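Local coordinates for Sel1 repeat family protein (Pseudomonas aeruginosa, PDB 6LCH) that probably acts as an immunity protein that binds and neutralises the type VI secretion effector PldB, protecting the cell from its toxicity, at residues L20-L34 and R45-H58. Numbering follows the deposited sequence.
Sequences LDPQADAWYREAATL and RIVGLYSKAAERGH
His58, in the turn between helix 43-55 and helix 59-70, reaches across to Ala24, Asp25 and Tyr28 of helix 22-34. His58 CB lies 4.0 Å from Ala24 CB, which also packs on Ala53. CG is anti to the backbone N (chi1 -160°), which lays the ring along helix 22-34. His58 CD2 rests against the backbone of Asp25, 3.4 Å from Asp25 CA. His58 CE1 sits over one face of the Tyr28 ring, 3.4 Å from Tyr28 CG, in an offset stack with the planes 28° apart. At the tip, His58 NE2 donates to the anti lone pair of Asp25 OD1, 2.6 Å away, with ring and carboxylate nearly coplanar. Arg29 NE holds the other oxygen of Asp25. The other ring nitrogen, ND1, accepts from Ala61 N and caps helix 59-70. Both ring nitrogens are thus engaged, which fixes the rotation of this buried ring.

Further along, Ala31 CB lies over a face of Tyr50, 3.6 Å from the ring centroid. Tyr50 OH bonds to Asn64. Leu49 is a knob among Trp27, Glu30, Ala31 and Leu34. Lys52 covers one face of Trp27 with CB and a cation-pi contact from NZ. Back at the His58 end, Asp21 OD2 takes both Ala24 N and Arg56 NE, joining an N-cap to a salt bridge. Segments 22-34 and 45-55 run roughly antiparallel, their axes at 153° and 7.9 Å apart at closest approach, as in the helical hairpins of Sel1-like, TPR-related solenoids.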
ATOM      1  N   LEU A  20     -18.146  10.790   1.891  1.00 19.39           N
ATOM      2  CA  LEU A  20     -18.439   9.367   1.747  1.00 15.44           C
ATOM      3  C   LEU A  20     -19.939   9.156   1.910  1.00 14.68           C
ATOM      4  O   LEU A  20     -20.490   9.384   2.992  1.00 15.03           O
ATOM      5  CB  LEU A  20     -17.662   8.545   2.771  1.00 18.30           C
ATOM      6  CG  LEU A  20     -17.618   7.038   2.503  1.00 15.02           C
ATOM      7  CD1 LEU A  20     -16.485   6.702   1.546  1.00 11.41           C
ATOM      8  CD2 LEU A  20     -17.481   6.253   3.806  1.00 13.69           C
ATOM      9  N   ASP A  21     -20.596   8.718   0.845  1.00 15.36           N
ATOM     10  CA  ASP A  21     -22.040   8.519   0.896  1.00 13.99           C
ATOM     11  C   ASP A  21     -22.375   7.287   1.729  1.00 11.04           C
ATOM     12  O   ASP A  21     -21.800   6.218   1.498  1.00 13.16           O
ATOM     13  CB  ASP A  21     -22.620   8.368  -0.507  1.00 12.65           C
ATOM     14  CG  ASP A  21     -24.102   8.048  -0.485  1.00 14.04           C
ATOM     15  OD1 ASP A  21     -24.899   8.974  -0.219  1.00 12.71           O
ATOM     16  OD2 ASP A  21     -24.468   6.874  -0.714  1.00 10.29           O
ATOM     17  N   PRO A  22     -23.279   7.395   2.707  1.00 14.36           N
ATOM     18  CA  PRO A  22     -23.626   6.206   3.516  1.00 12.65           C
ATOM     19  C   PRO A  22     -24.292   5.077   2.737  1.00 11.06           C
ATOM     20  O   PRO A  22     -23.881   3.916   2.884  1.00  9.90           O
ATOM     21  CB  PRO A  22     -24.549   6.792   4.594  1.00 10.10           C
ATOM     22  CG  PRO A  22     -24.074   8.209   4.741  1.00 15.10           C
ATOM     23  CD  PRO A  22     -23.706   8.649   3.352  1.00 11.26           C
ATOM     24  N   GLN A  23     -25.321   5.369   1.931  1.00  8.55           N
ATOM     25  CA  GLN A  23     -25.960   4.321   1.131  1.00  8.07           C
ATOM     26  C   GLN A  23     -24.959   3.608   0.229  1.00  8.09           C
ATOM     27  O   GLN A  23     -24.999   2.378   0.092  1.00  6.49           O
ATOM     28  CB  GLN A  23     -27.091   4.900   0.277  1.00  8.99           C
ATOM     29  CG  GLN A  23     -27.646   3.876  -0.726  1.00  8.10           C
ATOM     30  CD  GLN A  23     -28.700   4.432  -1.688  1.00 12.75           C
ATOM     31  OE1 GLN A  23     -28.534   5.489  -2.289  1.00  7.89           O
ATOM     32  NE2 GLN A  23     -29.828   3.725  -1.789  1.00 13.19           N
ATOM     33  N   ALA A  24     -24.070   4.369  -0.413  1.00  9.39           N
ATOM     34  CA  ALA A  24     -23.128   3.767  -1.349  1.00  7.19           C
ATOM     35  C   ALA A  24     -22.058   2.967  -0.621  1.00  7.21           C
ATOM     36  O   ALA A  24     -21.663   1.891  -1.081  1.00  6.81           O
ATOM     37  CB  ALA A  24     -22.495   4.851  -2.223  1.00  7.63           C
ATOM     38  N   ASP A  25     -21.585   3.469   0.523  1.00  7.15           N
ATOM     39  CA  ASP A  25     -20.542   2.767   1.262  1.00  7.86           C
ATOM     40  C   ASP A  25     -21.031   1.420   1.778  1.00  7.38           C
ATOM     41  O   ASP A  25     -20.233   0.489   1.938  1.00  6.44           O
ATOM     42  CB  ASP A  25     -20.045   3.632   2.420  1.00  8.03           C
ATOM     43  CG  ASP A  25     -18.782   3.082   3.058  1.00 10.77           C
ATOM     44  OD1 ASP A  25     -17.719   3.118   2.405  1.00  8.02           O
ATOM     45  OD2 ASP A  25     -18.853   2.625   4.215  1.00 11.82           O
ATOM     46  N   ALA A  26     -22.331   1.299   2.048  1.00  7.02           N
ATOM     47  CA  ALA A  26     -22.888   0.012   2.447  1.00  6.85           C
ATOM     48  C   ALA A  26     -22.848  -0.983   1.295  1.00  5.75           C
ATOM     49  O   ALA A  26     -22.508  -2.154   1.493  1.00  6.18           O
ATOM     50  CB  ALA A  26     -24.319   0.198   2.959  1.00  7.77           C
ATOM     51  N   TRP A  27     -23.194  -0.536   0.085  1.00  4.00           N
ATOM     52  CA  TRP A  27     -23.040  -1.395  -1.085  1.00  7.41           C
ATOM     53  C   TRP A  27     -21.591  -1.815  -1.261  1.00  6.41           C
ATOM     54  O   TRP A  27     -21.300  -2.982  -1.554  1.00  5.97           O
ATOM     55  CB  TRP A  27     -23.503  -0.669  -2.347  1.00  8.30           C
ATOM     56  CG  TRP A  27     -24.949  -0.405  -2.425  1.00  8.14           C
ATOM     57  CD1 TRP A  27     -25.956  -1.148  -1.885  1.00  9.55           C
ATOM     58  CD2 TRP A  27     -25.568   0.686  -3.105  1.00  7.27           C
ATOM     59  NE1 TRP A  27     -27.171  -0.577  -2.181  1.00 11.65           N
ATOM     60  CE2 TRP A  27     -26.958   0.552  -2.929  1.00  8.59           C
ATOM     61  CE3 TRP A  27     -25.082   1.771  -3.840  1.00  8.96           C
ATOM     62  CZ2 TRP A  27     -27.864   1.454  -3.466  1.00  8.25           C
ATOM     63  CZ3 TRP A  27     -25.980   2.665  -4.371  1.00  9.88           C
ATOM     64  CH2 TRP A  27     -27.357   2.503  -4.181  1.00  9.62           C
ATOM     65  N   TYR A  28     -20.673  -0.865  -1.095  1.00  7.30           N
ATOM     66  CA  TYR A  28     -19.259  -1.122  -1.328  1.00  6.20           C
ATOM     67  C   TYR A  28     -18.714  -2.142  -0.339  1.00  5.73           C
ATOM     68  O   TYR A  28     -18.000  -3.076  -0.725  1.00  6.35           O
ATOM     69  CB  TYR A  28     -18.485   0.190  -1.233  1.00  6.88           C
ATOM     70  CG  TYR A  28     -17.016   0.016  -0.948  1.00  6.11           C
ATOM     71  CD1 TYR A  28     -16.509   0.207   0.332  1.00  6.37           C
ATOM     72  CD2 TYR A  28     -16.134  -0.331  -1.959  1.00  5.78           C
ATOM     73  CE1 TYR A  28     -15.168   0.056   0.593  1.00  5.37           C
ATOM     74  CE2 TYR A  28     -14.790  -0.495  -1.704  1.00  5.23           C
ATOM     75  CZ  TYR A  28     -14.314  -0.299  -0.427  1.00  4.30           C
ATOM     76  OH  TYR A  28     -12.974  -0.452  -0.174  1.00  4.78           O
ATOM     77  N   ARG A  29     -19.034  -1.972   0.946  1.00  5.18           N
ATOM     78  CA  ARG A  29     -18.516  -2.874   1.969  1.00 10.44           C
ATOM     79  C   ARG A  29     -19.114  -4.275   1.856  1.00  8.48           C
ATOM     80  O   ARG A  29     -18.445  -5.258   2.199  1.00 11.22           O
ATOM     81  CB  ARG A  29     -18.769  -2.290   3.358  1.00  9.97           C
ATOM     82  CG  ARG A  29     -17.780  -1.210   3.756  1.00  9.65           C
ATOM     83  CD  ARG A  29     -18.031  -0.709   5.172  1.00 13.84           C
ATOM     84  NE  ARG A  29     -19.133   0.250   5.232  1.00 13.36           N
ATOM     85  CZ  ARG A  29     -20.317  -0.005   5.780  1.00 14.94           C
ATOM     86  NH1 ARG A  29     -20.561  -1.192   6.322  1.00 16.35           N
ATOM     87  NH2 ARG A  29     -21.259   0.927   5.788  1.00 13.09           N
ATOM     88  N   GLU A  30     -20.360  -4.398   1.389  1.00 10.28           N
ATOM     89  CA  GLU A  30     -20.904  -5.728   1.129  1.00 10.23           C
ATOM     90  C   GLU A  30     -20.197  -6.384  -0.049  1.00 12.20           C
ATOM     91  O   GLU A  30     -19.865  -7.577  -0.001  1.00 10.36           O
ATOM     92  CB  GLU A  30     -22.412  -5.665   0.867  1.00 12.07           C
ATOM     93  CG  GLU A  30     -22.978  -6.983   0.327  1.00 11.30           C
ATOM     94  CD  GLU A  30     -24.495  -7.001   0.211  1.00 16.20           C
ATOM     95  OE1 GLU A  30     -25.154  -6.073   0.722  1.00 16.99           O
ATOM     96  OE2 GLU A  30     -25.028  -7.957  -0.393  1.00 14.94           O
ATOM     97  N   ALA A  31     -19.962  -5.619  -1.119  1.00  7.01           N
ATOM     98  CA  ALA A  31     -19.249  -6.165  -2.268  1.00  9.44           C
ATOM     99  C   ALA A  31     -17.829  -6.561  -1.891  1.00  9.62           C
ATOM    100  O   ALA A  31     -17.349  -7.629  -2.290  1.00  8.40           O
ATOM    101  CB  ALA A  31     -19.239  -5.152  -3.412  1.00  6.60           C
ATOM    102  N   ALA A  32     -17.146  -5.713  -1.116  1.00  8.05           N
ATOM    103  CA  ALA A  32     -15.787  -6.027  -0.689  1.00 10.30           C
ATOM    104  C   ALA A  32     -15.749  -7.301   0.143  1.00 12.40           C
ATOM    105  O   ALA A  32     -14.824  -8.110   0.007  1.00 10.66           O
ATOM    106  CB  ALA A  32     -15.199  -4.854   0.097  1.00 10.47           C
ATOM    107  N   THR A  33     -16.744  -7.496   1.013  1.00 11.03           N
ATOM    108  CA  THR A  33     -16.795  -8.707   1.827  1.00 15.13           C
ATOM    109  C   THR A  33     -17.060  -9.937   0.970  1.00 17.63           C
ATOM    110  O   THR A  33     -16.422 -10.981   1.157  1.00 17.47           O
ATOM    111  CB  THR A  33     -17.868  -8.571   2.908  1.00 17.21           C
ATOM    112  OG1 THR A  33     -17.518  -7.504   3.797  1.00 19.87           O
ATOM    113  CG2 THR A  33     -18.002  -9.861   3.701  1.00 15.37           C
ATOM    114  N   LEU A  34     -17.993  -9.832   0.023  1.00 16.37           N
ATOM    115  CA  LEU A  34     -18.294 -10.958  -0.850  1.00 15.21           C
ATOM    116  C   LEU A  34     -17.115 -11.339  -1.733  1.00 15.02           C
ATOM    117  O   LEU A  34     -17.089 -12.458  -2.247  1.00 16.42           O
ATOM    118  CB  LEU A  34     -19.510 -10.643  -1.724  1.00 17.86           C
ATOM    119  CG  LEU A  34     -20.866 -10.551  -1.017  1.00 14.75           C
ATOM    120  CD1 LEU A  34     -21.958 -10.165  -2.000  1.00 12.11           C
ATOM    121  CD2 LEU A  34     -21.203 -11.863  -0.326  1.00 20.23           C
ATOM    122  N   ARG A  45     -23.275 -10.224  -8.695  1.00 13.29           N
ATOM    123  CA  ARG A  45     -23.725  -9.408  -7.572  1.00 12.83           C
ATOM    124  C   ARG A  45     -22.636  -8.445  -7.111  1.00 10.67           C
ATOM    125  O   ARG A  45     -22.919  -7.277  -6.821  1.00  7.53           O
ATOM    126  CB  ARG A  45     -24.174 -10.296  -6.418  1.00 12.24           C
ATOM    127  CG  ARG A  45     -24.507  -9.524  -5.155  1.00 17.92           C
ATOM    128  CD  ARG A  45     -25.084 -10.435  -4.089  1.00 22.43           C
ATOM    129  NE  ARG A  45     -25.864  -9.695  -3.098  1.00 22.47           N
ATOM    130  CZ  ARG A  45     -27.071  -9.184  -3.320  1.00 25.95           C
ATOM    131  NH1 ARG A  45     -27.658  -9.337  -4.500  1.00 26.71           N
ATOM    132  NH2 ARG A  45     -27.699  -8.525  -2.354  1.00 30.09           N
ATOM    133  N   ILE A  46     -21.391  -8.921  -7.024  1.00 10.38           N
ATOM    134  CA  ILE A  46     -20.290  -8.056  -6.604  1.00  8.71           C
ATOM    135  C   ILE A  46     -20.187  -6.852  -7.529  1.00  7.00           C
ATOM    136  O   ILE A  46     -20.069  -5.708  -7.077  1.00  7.16           O
ATOM    137  CB  ILE A  46     -18.972  -8.850  -6.558  1.00 11.77           C
ATOM    138  CG1 ILE A  46     -19.021  -9.902  -5.451  1.00 10.63           C
ATOM    139  CG2 ILE A  46     -17.788  -7.924  -6.347  1.00  5.59           C
ATOM    140  CD1 ILE A  46     -17.903 -10.910  -5.537  1.00 12.11           C
ATOM    141  N   VAL A  47     -20.245  -7.093  -8.842  1.00 11.40           N
ATOM    142  CA  VAL A  47     -20.184  -6.005  -9.814  1.00  7.34           C
ATOM    143  C   VAL A  47     -21.371  -5.067  -9.636  1.00  8.60           C
ATOM    144  O   VAL A  47     -21.225  -3.840  -9.694  1.00  6.86           O
ATOM    145  CB  VAL A  47     -20.117  -6.568 -11.246  1.00  6.87           C
ATOM    146  CG1 VAL A  47     -20.329  -5.460 -12.271  1.00  6.90           C
ATOM    147  CG2 VAL A  47     -18.790  -7.280 -11.488  1.00  8.92           C
ATOM    148  N   GLY A  48     -22.560  -5.628  -9.405  1.00  7.86           N
ATOM    149  CA  GLY A  48     -23.737  -4.794  -9.217  1.00  8.08           C
ATOM    150  C   GLY A  48     -23.576  -3.816  -8.070  1.00  6.92           C
ATOM    151  O   GLY A  48     -23.768  -2.610  -8.234  1.00  6.28           O
ATOM    152  N   LEU A  49     -23.196  -4.324  -6.895  1.00  6.38           N
ATOM    153  CA  LEU A  49     -23.005  -3.464  -5.732  1.00  6.99           C
ATOM    154  C   LEU A  49     -21.926  -2.420  -5.988  1.00  6.27           C
ATOM    155  O   LEU A  49     -22.144  -1.220  -5.774  1.00  5.30           O
ATOM    156  CB  LEU A  49     -22.645  -4.310  -4.514  1.00  8.15           C
ATOM    157  CG  LEU A  49     -23.737  -5.259  -4.028  1.00 11.48           C
ATOM    158  CD1 LEU A  49     -23.119  -6.417  -3.272  1.00 10.78           C
ATOM    159  CD2 LEU A  49     -24.729  -4.508  -3.157  1.00 11.55           C
ATOM    160  N   TYR A  50     -20.749  -2.865  -6.441  1.00  5.20           N
ATOM    161  CA  TYR A  50     -19.655  -1.947  -6.738  1.00  4.65           C
ATOM    162  C   TYR A  50     -20.099  -0.843  -7.689  1.00  4.48           C
ATOM    163  O   TYR A  50     -19.844   0.342  -7.445  1.00  4.21           O
ATOM    164  CB  TYR A  50     -18.477  -2.716  -7.339  1.00  5.95           C
ATOM    165  CG  TYR A  50     -17.480  -3.245  -6.334  1.00  3.83           C
ATOM    166  CD1 TYR A  50     -17.391  -2.707  -5.055  1.00  5.19           C
ATOM    167  CD2 TYR A  50     -16.613  -4.278  -6.673  1.00  5.12           C
ATOM    168  CE1 TYR A  50     -16.475  -3.190  -4.140  1.00  4.87           C
ATOM    169  CE2 TYR A  50     -15.695  -4.766  -5.769  1.00  4.44           C
ATOM    170  CZ  TYR A  50     -15.625  -4.219  -4.505  1.00  5.61           C
ATOM    171  OH  TYR A  50     -14.710  -4.713  -3.602  1.00  3.85           O
ATOM    172  N   SER A  51     -20.754  -1.220  -8.792  1.00  5.18           N
ATOM    173  CA  SER A  51     -21.166  -0.226  -9.777  1.00  9.23           C
ATOM    174  C   SER A  51     -22.207   0.721  -9.200  1.00  7.70           C
ATOM    175  O   SER A  51     -22.125   1.940  -9.397  1.00  9.07           O
ATOM    176  CB  SER A  51     -21.700  -0.917 -11.031  1.00 11.01           C
ATOM    177  OG  SER A  51     -20.795  -1.909 -11.484  1.00  9.27           O
ATOM    178  N   LYS A  52     -23.194   0.174  -8.484  1.00  7.76           N
ATOM    179  CA  LYS A  52     -24.188   1.007  -7.815  1.00  6.82           C
ATOM    180  C   LYS A  52     -23.522   2.036  -6.911  1.00  7.05           C
ATOM    181  O   LYS A  52     -23.902   3.213  -6.903  1.00  4.58           O
ATOM    182  CB  LYS A  52     -25.145   0.130  -7.005  1.00  9.65           C
ATOM    183  CG  LYS A  52     -26.281  -0.493  -7.805  1.00 11.88           C
ATOM    184  CD  LYS A  52     -27.164  -1.373  -6.918  1.00 10.46           C
ATOM    185  CE  LYS A  52     -26.559  -2.759  -6.709  1.00 13.46           C
ATOM    186  NZ  LYS A  52     -27.292  -3.580  -5.697  1.00 16.05           N
ATOM    187  N   ALA A  53     -22.515   1.610  -6.146  1.00  5.96           N
ATOM    188  CA  ALA A  53     -21.791   2.552  -5.306  1.00  5.92           C
ATOM    189  C   ALA A  53     -21.008   3.549  -6.153  1.00  6.69           C
ATOM    190  O   ALA A  53     -20.942   4.738  -5.818  1.00  4.03           O
ATOM    191  CB  ALA A  53     -20.865   1.797  -4.355  1.00  7.25           C
ATOM    192  N   ALA A  54     -20.426   3.083  -7.262  1.00  5.98           N
ATOM    193  CA  ALA A  54     -19.620   3.960  -8.109  1.00  6.37           C
ATOM    194  C   ALA A  54     -20.466   5.054  -8.744  1.00  6.59           C
ATOM    195  O   ALA A  54     -20.008   6.191  -8.896  1.00  7.53           O
ATOM    196  CB  ALA A  54     -18.917   3.140  -9.190  1.00  6.20           C
ATOM    197  N   GLU A  55     -21.699   4.726  -9.139  1.00 10.28           N
ATOM    198  CA  GLU A  55     -22.584   5.719  -9.735  1.00 10.62           C
ATOM    199  C   GLU A  55     -23.027   6.772  -8.732  1.00 10.89           C
ATOM    200  O   GLU A  55     -23.433   7.864  -9.140  1.00 13.65           O
ATOM    201  CB  GLU A  55     -23.821   5.054 -10.344  1.00  9.83           C
ATOM    202  CG  GLU A  55     -23.551   3.924 -11.322  1.00 14.49           C
ATOM    203  CD  GLU A  55     -22.336   4.162 -12.194  1.00 18.84           C
ATOM    204  OE1 GLU A  55     -21.465   3.268 -12.243  1.00 22.15           O
ATOM    205  OE2 GLU A  55     -22.252   5.232 -12.838  1.00 25.77           O
ATOM    206  N   ARG A  56     -22.984   6.466  -7.437  1.00 10.02           N
ATOM    207  CA  ARG A  56     -23.292   7.462  -6.420  1.00  9.37           C
ATOM    208  C   ARG A  56     -22.065   8.254  -5.991  1.00  9.11           C
ATOM    209  O   ARG A  56     -22.179   9.115  -5.114  1.00  9.83           O
ATOM    210  CB  ARG A  56     -23.937   6.798  -5.198  1.00  8.12           C
ATOM    211  CG  ARG A  56     -25.389   6.434  -5.398  1.00 11.78           C
ATOM    212  CD  ARG A  56     -26.056   6.027  -4.096  1.00  9.63           C
ATOM    213  NE  ARG A  56     -26.361   7.147  -3.205  1.00 10.85           N
ATOM    214  CZ  ARG A  56     -27.410   7.954  -3.345  1.00 11.36           C
ATOM    215  NH1 ARG A  56     -28.259   7.780  -4.348  1.00 11.79           N
ATOM    216  NH2 ARG A  56     -27.611   8.935  -2.480  1.00 15.01           N
ATOM    217  N   GLY A  57     -20.905   7.982  -6.582  1.00  8.48           N
ATOM    218  CA  GLY A  57     -19.696   8.731  -6.307  1.00  8.08           C
ATOM    219  C   GLY A  57     -18.717   8.088  -5.348  1.00  6.87           C
ATOM    220  O   GLY A  57     -17.743   8.744  -4.958  1.00  6.85           O
ATOM    221  N   HIS A  58     -18.940   6.840  -4.950  1.00  3.78           N
ATOM    222  CA  HIS A  58     -18.057   6.184  -3.995  1.00  5.70           C
ATOM    223  C   HIS A  58     -16.713   5.890  -4.651  1.00  3.52           C
ATOM    224  O   HIS A  58     -16.650   5.150  -5.637  1.00  3.25           O
ATOM    225  CB  HIS A  58     -18.700   4.896  -3.487  1.00  4.25           C
ATOM    226  CG  HIS A  58     -18.124   4.407  -2.196  1.00  4.70           C
ATOM    227  ND1 HIS A  58     -16.948   3.689  -2.131  1.00  5.43           N
ATOM    228  CD2 HIS A  58     -18.558   4.540  -0.920  1.00  4.26           C
ATOM    229  CE1 HIS A  58     -16.687   3.394  -0.869  1.00  4.96           C
ATOM    230  NE2 HIS A  58     -17.647   3.900  -0.116  1.00  7.33           N
TER